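Long-range contacts in oxalate biosynthetic component 1 (PDB 5IKY), which takes part in quorum sensing-dependent oxalate production as a bifunctional enzyme, combining serine hydrolase and lyase activities in one chain: residues R536-A541 with D559-I564; Y689-P694 with L721-L726. All coordinates share one frame; numbering follows the deposited sequence.

Contact 1: residues R536-A541 with D559-I564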
loop_
_atom_site.group_PDB
_atom_site.type_symbol
_atom_site.label_atom_id
_atom_site.label_comp_id
_atom_site.label_asym_id
_atom_site.label_seq_id
_atom_site.Cartn_x
_atom_site.Cartn_y
_atom_site.Cartn_z
ATOM N N ARG A 536 21.689 0.682 -3.721
ATOM C CA ARG A 536 22.561 1.576 -2.963
ATOM C C ARG A 536 24.026 1.184 -3.125
ATOM O O ARG A 536 24.920 2.020 -2.989
ATOM C CB ARG A 536 22.177 1.577 -1.484
ATOM C CG ARG A 536 20.910 2.355 -1.181
ATOM C CD ARG A 536 20.422 2.069 0.220
ATOM N NE ARG A 536 19.290 2.909 0.587
ATOM C CZ ARG A 536 18.519 2.687 1.645
ATOM N NH1 ARG A 536 18.762 1.647 2.428
ATOM N NH2 ARG A 536 17.505 3.497 1.912
ATOM N N GLN A 537 24.260 -0.090 -3.416
ATOM C CA GLN A 537 25.604 -0.580 -3.686
ATOM C C GLN A 537 26.105 -0.039 -5.029
ATOM O O GLN A 537 27.295 0.242 -5.192
ATOM C CB GLN A 537 25.621 -2.111 -3.670
ATOM C CG GLN A 537 27.006 -2.723 -3.714
ATOM C CD GLN A 537 26.970 -4.236 -3.739
ATOM O OE1 GLN A 537 26.060 -4.858 -3.189
ATOM N NE2 GLN A 537 27.962 -4.839 -4.384
ATOM N N ALA A 538 25.188 0.113 -5.984
ATOM C CA ALA A 538 25.520 0.693 -7.285
ATOM C C ALA A 538 25.709 2.185 -7.155
ATOM O O ALA A 538 26.616 2.765 -7.752
ATOM C CB ALA A 538 24.439 0.383 -8.310
ATOM N N GLU A 539 24.837 2.800 -6.367
ATOM C CA GLU A 539 24.918 4.221 -6.088
ATOM C C GLU A 539 26.271 4.556 -5.471
ATOM O O GLU A 539 26.891 5.564 -5.815
ATOM C CB GLU A 539 23.775 4.629 -5.164
ATOM C CG GLU A 539 23.662 6.107 -4.897
ATOM C CD GLU A 539 22.376 6.447 -4.177
ATOM O OE1 GLU A 539 22.442 7.134 -3.136
ATOM O OE2 GLU A 539 21.297 6.030 -4.651
ATOM N N ALA A 540 26.736 3.683 -4.582
ATOM C CA ALA A 540 28.028 3.859 -3.928
ATOM C C ALA A 540 29.187 3.658 -4.902
ATOM O O ALA A 540 30.167 4.398 -4.870
ATOM C CB ALA A 540 28.160 2.902 -2.752
ATOM N N ALA A 541 29.071 2.657 -5.768
ATOM C CA ALA A 541 30.144 2.332 -6.705
ATOM C C ALA A 541 30.333 3.405 -7.777
ATOM O O ALA A 541 31.410 3.526 -8.357
ATOM C CB ALA A 541 29.877 0.983 -7.357
ATOM N N ASP A 559 32.516 -1.271 -15.632
ATOM C CA ASP A 559 33.637 -1.816 -14.877
ATOM C C ASP A 559 33.419 -1.658 -13.373
ATOM O O ASP A 559 33.766 -2.540 -12.588
ATOM C CB ASP A 559 34.940 -1.134 -15.299
ATOM C CG ASP A 559 36.164 -1.798 -14.709
ATOM O OD1 ASP A 559 36.491 -2.925 -15.136
ATOM O OD2 ASP A 559 36.804 -1.190 -13.827
ATOM N N ALA A 560 32.831 -0.534 -12.979
ATOM C CA ALA A 560 32.593 -0.256 -11.566
ATOM C C ALA A 560 31.452 -1.102 -10.999
ATOM O O ALA A 560 31.368 -1.306 -9.788
ATOM C CB ALA A 560 32.302 1.224 -11.366
ATOM N N LEU A 561 30.579 -1.591 -11.875
ATOM C CA LEU A 561 29.407 -2.357 -11.452
ATOM C C LEU A 561 29.647 -3.861 -11.492
ATOM O O LEU A 561 28.711 -4.647 -11.338
ATOM C CB LEU A 561 28.201 -2.019 -12.331
ATOM C CG LEU A 561 27.683 -0.585 -12.300
ATOM C CD1 LEU A 561 26.549 -0.427 -13.294
ATOM C CD2 LEU A 561 27.233 -0.203 -10.899
ATOM N N HIS A 562 30.897 -4.256 -11.700
ATOM C CA HIS A 562 31.237 -5.667 -11.883
ATOM C C HIS A 562 30.755 -6.585 -10.746
ATOM O O HIS A 562 30.170 -7.633 -11.022
ATOM C CB HIS A 562 32.748 -5.825 -12.074
ATOM C CG HIS A 562 33.146 -7.155 -12.634
ATOM N ND1 HIS A 562 32.984 -7.481 -13.964
ATOM C CD2 HIS A 562 33.693 -8.244 -12.044
ATOM C CE1 HIS A 562 33.417 -8.711 -14.170
ATOM N NE2 HIS A 562 33.853 -9.196 -13.021
ATOM N N PRO A 563 30.990 -6.209 -9.470
ATOM C CA PRO A 563 30.510 -7.127 -8.427
ATOM C C PRO A 563 28.987 -7.207 -8.352
ATOM O O PRO A 563 28.438 -8.203 -7.885
ATOM C CB PRO A 563 31.089 -6.528 -7.139
ATOM C CG PRO A 563 31.314 -5.096 -7.453
ATOM C CD PRO A 563 31.724 -5.067 -8.893
ATOM N N ILE A 564 28.316 -6.160 -8.810
ATOM C CA ILE A 564 26.859 -6.112 -8.785
ATOM C C ILE A 564 26.255 -6.937 -9.913
ATOM O O ILE A 564 25.227 -7.599 -9.736
ATOM C CB ILE A 564 26.366 -4.665 -8.865
ATOM C CG1 ILE A 564 26.689 -3.960 -7.555
ATOM C CG2 ILE A 564 24.875 -4.616 -9.181
ATOM C CD1 ILE A 564 26.233 -2.573 -7.514
#
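Ala541 and Ala560 bring the two backbones closest, their CA atoms 6.0 Å apart, where the last turn of helix 530-541 passes the break between helices 554-560 and 562-579. The break falls at Leu561, which leaves helical geometry after the first helix and serves as N-cap of the second.

At the two alanines the fit is reciprocal: Ala541 CB rests 3.7 Å from Ala560 O, while Ala560 CB lies 3.9 Å from Ala541 O, each methyl against the other residue's carbonyl oxygen. One turn back, Ala538 meets two side chains. Ile564 reaches it with its chain end, because CG1 is anti to the carbonyl carbon (chi1 -70°) and the chain then runs straight out to CD1. That methyl lies against the helix backbone, 3.3 Å from Ala538 N, and also packs against Ala538 CB at 3.5 Å. From the break, Leu561 adds CD2, 3.9 Å from Ala538 CB.

Gln537 runs past Ile564 in the opposite direction. Its CG is anti to the backbone N (chi1 -170°) and the chain stays extended, which lays CB, CG and the amide alongside the isoleucine; NE2 comes 3.5 Å from Ile564 CG1. This is van der Waals contact of the amide with hydrocarbon, and no hydrogen bond joins the two segments. The packing grades from buried Ala538, Leu561 and Ile564 to an exposed margin at Pro563.

On the flank of helix 530-541, Arg536 makes a salt bridge to Asp523. Leu561 also rests on Leu542, just past the end of helix 530-541, and on Leu687 of helix 682-690, while Ile564 touches Leu690, so the break packs on helix 682-690 as well as on helix 530-541.

Contact 2: residues Y689-P694 with L721-L726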
loop_
_atom_site.group_PDB
_atom_site.type_symbol
_atom_site.label_atom_id
_atom_site.label_comp_id
_atom_site.label_asym_id
_atom_site.label_seq_id
_atom_site.Cartn_x
_atom_site.Cartn_y
_atom_site.Cartn_z
ATOM N N TYR A 689 17.707 -4.364 -14.892
ATOM C CA TYR A 689 17.205 -4.762 -13.586
ATOM C C TYR A 689 17.381 -3.637 -12.569
ATOM O O TYR A 689 16.449 -3.296 -11.842
ATOM C CB TYR A 689 17.916 -6.033 -13.109
ATOM C CG TYR A 689 17.671 -6.375 -11.656
ATOM C CD1 TYR A 689 16.432 -6.831 -11.229
ATOM C CD2 TYR A 689 18.685 -6.255 -10.714
ATOM C CE1 TYR A 689 16.205 -7.148 -9.902
ATOM C CE2 TYR A 689 18.469 -6.571 -9.386
ATOM C CZ TYR A 689 17.227 -7.018 -8.987
ATOM O OH TYR A 689 17.007 -7.334 -7.668
ATOM N N LEU A 690 18.578 -3.057 -12.535
ATOM C CA LEU A 690 18.904 -2.012 -11.568
ATOM C C LEU A 690 17.982 -0.797 -11.665
ATOM O O LEU A 690 17.493 -0.308 -10.649
ATOM C CB LEU A 690 20.356 -1.566 -11.738
ATOM C CG LEU A 690 21.423 -2.523 -11.207
ATOM C CD1 LEU A 690 22.813 -2.016 -11.557
ATOM C CD2 LEU A 690 21.278 -2.704 -9.703
ATOM N N VAL A 691 17.739 -0.317 -12.881
ATOM C CA VAL A 691 16.900 0.864 -13.068
ATOM C C VAL A 691 15.425 0.555 -12.823
ATOM O O VAL A 691 14.587 1.456 -12.822
ATOM C CB VAL A 691 17.058 1.457 -14.480
ATOM C CG1 VAL A 691 18.471 1.985 -14.678
ATOM C CG2 VAL A 691 16.708 0.420 -15.537
ATOM N N GLY A 692 15.116 -0.721 -12.612
ATOM C CA GLY A 692 13.754 -1.143 -12.338
ATOM C C GLY A 692 13.474 -1.345 -10.859
ATOM O O GLY A 692 12.329 -1.564 -10.462
ATOM N N ILE A 693 14.518 -1.280 -10.038
ATOM C CA ILE A 693 14.357 -1.427 -8.593
ATOM C C ILE A 693 13.582 -0.259 -7.958
ATOM O O ILE A 693 12.670 -0.495 -7.162
ATOM C CB ILE A 693 15.722 -1.585 -7.887
ATOM C CG1 ILE A 693 16.402 -2.879 -8.335
ATOM C CG2 ILE A 693 15.554 -1.578 -6.369
ATOM C CD1 ILE A 693 17.794 -3.056 -7.773
ATOM N N PRO A 694 13.924 1.002 -8.299
ATOM C CA PRO A 694 13.116 2.064 -7.687
ATOM C C PRO A 694 11.688 2.085 -8.218
ATOM O O PRO A 694 11.478 1.829 -9.403
ATOM C CB PRO A 694 13.852 3.352 -8.084
ATOM C CG PRO A 694 15.202 2.917 -8.535
ATOM C CD PRO A 694 15.004 1.563 -9.128
ATOM N N LEU A 721 23.805 7.686 -14.946
ATOM C CA LEU A 721 24.963 6.868 -15.286
ATOM C C LEU A 721 24.548 5.481 -15.762
ATOM O O LEU A 721 25.119 4.946 -16.713
ATOM C CB LEU A 721 25.903 6.750 -14.085
ATOM C CG LEU A 721 26.660 8.028 -13.722
ATOM C CD1 LEU A 721 27.404 7.864 -12.410
ATOM C CD2 LEU A 721 27.617 8.388 -14.841
ATOM N N LEU A 722 23.555 4.904 -15.094
ATOM C CA LEU A 722 23.056 3.580 -15.453
ATOM C C LEU A 722 22.465 3.569 -16.858
ATOM O O LEU A 722 22.740 2.666 -17.648
ATOM C CB LEU A 722 22.010 3.109 -14.442
ATOM C CG LEU A 722 22.546 2.734 -13.062
ATOM C CD1 LEU A 722 21.409 2.347 -12.127
ATOM C CD2 LEU A 722 23.557 1.610 -13.186
ATOM N N TYR A 723 21.652 4.575 -17.167
ATOM C CA TYR A 723 21.051 4.679 -18.494
ATOM C C TYR A 723 22.086 5.049 -19.548
ATOM O O TYR A 723 21.913 4.748 -20.726
ATOM C CB TYR A 723 19.910 5.696 -18.493
ATOM C CG TYR A 723 18.584 5.097 -18.085
ATOM C CD1 TYR A 723 17.986 4.110 -18.857
ATOM C CD2 TYR A 723 17.932 5.513 -16.930
ATOM C CE1 TYR A 723 16.780 3.549 -18.491
ATOM C CE2 TYR A 723 16.721 4.961 -16.557
ATOM C CZ TYR A 723 16.148 3.981 -17.344
ATOM O OH TYR A 723 14.943 3.424 -16.986
ATOM N N HIS A 724 23.160 5.706 -19.120
ATOM C CA HIS A 724 24.270 6.017 -20.012
ATOM C C HIS A 724 24.885 4.731 -20.551
ATOM O O HIS A 724 25.061 4.572 -21.759
ATOM C CB HIS A 724 25.326 6.851 -19.284
ATOM C CG HIS A 724 26.438 7.330 -20.165
ATOM N ND1 HIS A 724 27.380 6.482 -20.709
ATOM C CD2 HIS A 724 26.764 8.574 -20.586
ATOM C CE1 HIS A 724 28.233 7.184 -21.434
ATOM N NE2 HIS A 724 27.883 8.455 -21.375
ATOM N N ALA A 725 25.208 3.815 -19.644
ATOM C CA ALA A 725 25.763 2.523 -20.026
ATOM C C ALA A 725 24.724 1.699 -20.777
ATOM O O ALA A 725 25.055 0.955 -21.701
ATOM C CB ALA A 725 26.254 1.770 -18.799
ATOM N N LEU A 726 23.466 1.842 -20.373
ATOM C CA LEU A 726 22.367 1.112 -20.992
ATOM C C LEU A 726 22.155 1.591 -22.424
ATOM O O LEU A 726 21.828 0.801 -23.307
ATOM C CB LEU A 726 21.084 1.277 -20.172
ATOM C CG LEU A 726 20.046 0.153 -20.223
ATOM C CD1 LEU A 726 19.167 0.198 -18.983
ATOM C CD2 LEU A 726 19.190 0.241 -21.475
#
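Val691 holds CG1 anti to its carbonyl carbon (chi1 -65°), which puts that methyl against Leu722 CB and the Tyr723 ring; Leu722 carries CG in the same sense (chi1 -71°), and the two chains run antiparallel alongside one another. This is apolar packing within the helical cap domain: a type I beta turn, Leu690 to Ile693, at the C-terminal end of helix 682-690 meets one side of helix 715-734.

Val691 carries most of the contact. Its CG1 reaches Leu722 CB at 3.7 Å, and roughly at right angles to that the same methyl sits over one face of the Tyr723 ring, a CH-pi contact 4.1 Å from the centroid and 18° off the ring normal. CG2 turns toward the phenol end of that ring and also touches Leu726 CD1 at 4.2 Å. Behind the valine, Leu690 and Leu722 lie nearly perpendicular, CD1 of Leu690 lying 4.0 Å from CD2 of Leu722.

No hydrogen bond joins the two segments. The turn keeps its own shape through Ile693 N to Leu690 O, and beyond it Pro694 packs on Phe535 of helix 530-541. Leu722 and Leu726 also rest on Leu687, one turn back in helix 682-690. The phenol oxygen of Tyr723 meets carbon here: OH lies 3.8 Å from Val691 CG2.

How the contacts relate
Along the chain, contact 1 is complete before contact 2 begins. Helix 530-541 leads into contact 1, which closes a 17-residue excursion containing most of helix 554-560; helix 562-579 then carries the chain away. It returns in helix 682-690, and contact 2 closes a second excursion, of 26 residues and largely irregular, when helix 715-734 comes back. Neither loop contains the other, yet the contact centres are only 11 Å apart and their side chains touch: Leu561 CD1 packs on Leu722 CD2 at 3.6 Å, and Ile564 CG2 on Leu690 CD1 at 4.1 Å. These two apolar touches join segment 559-564, the partner of helix 530-541, to helices 682-690 and 715-734.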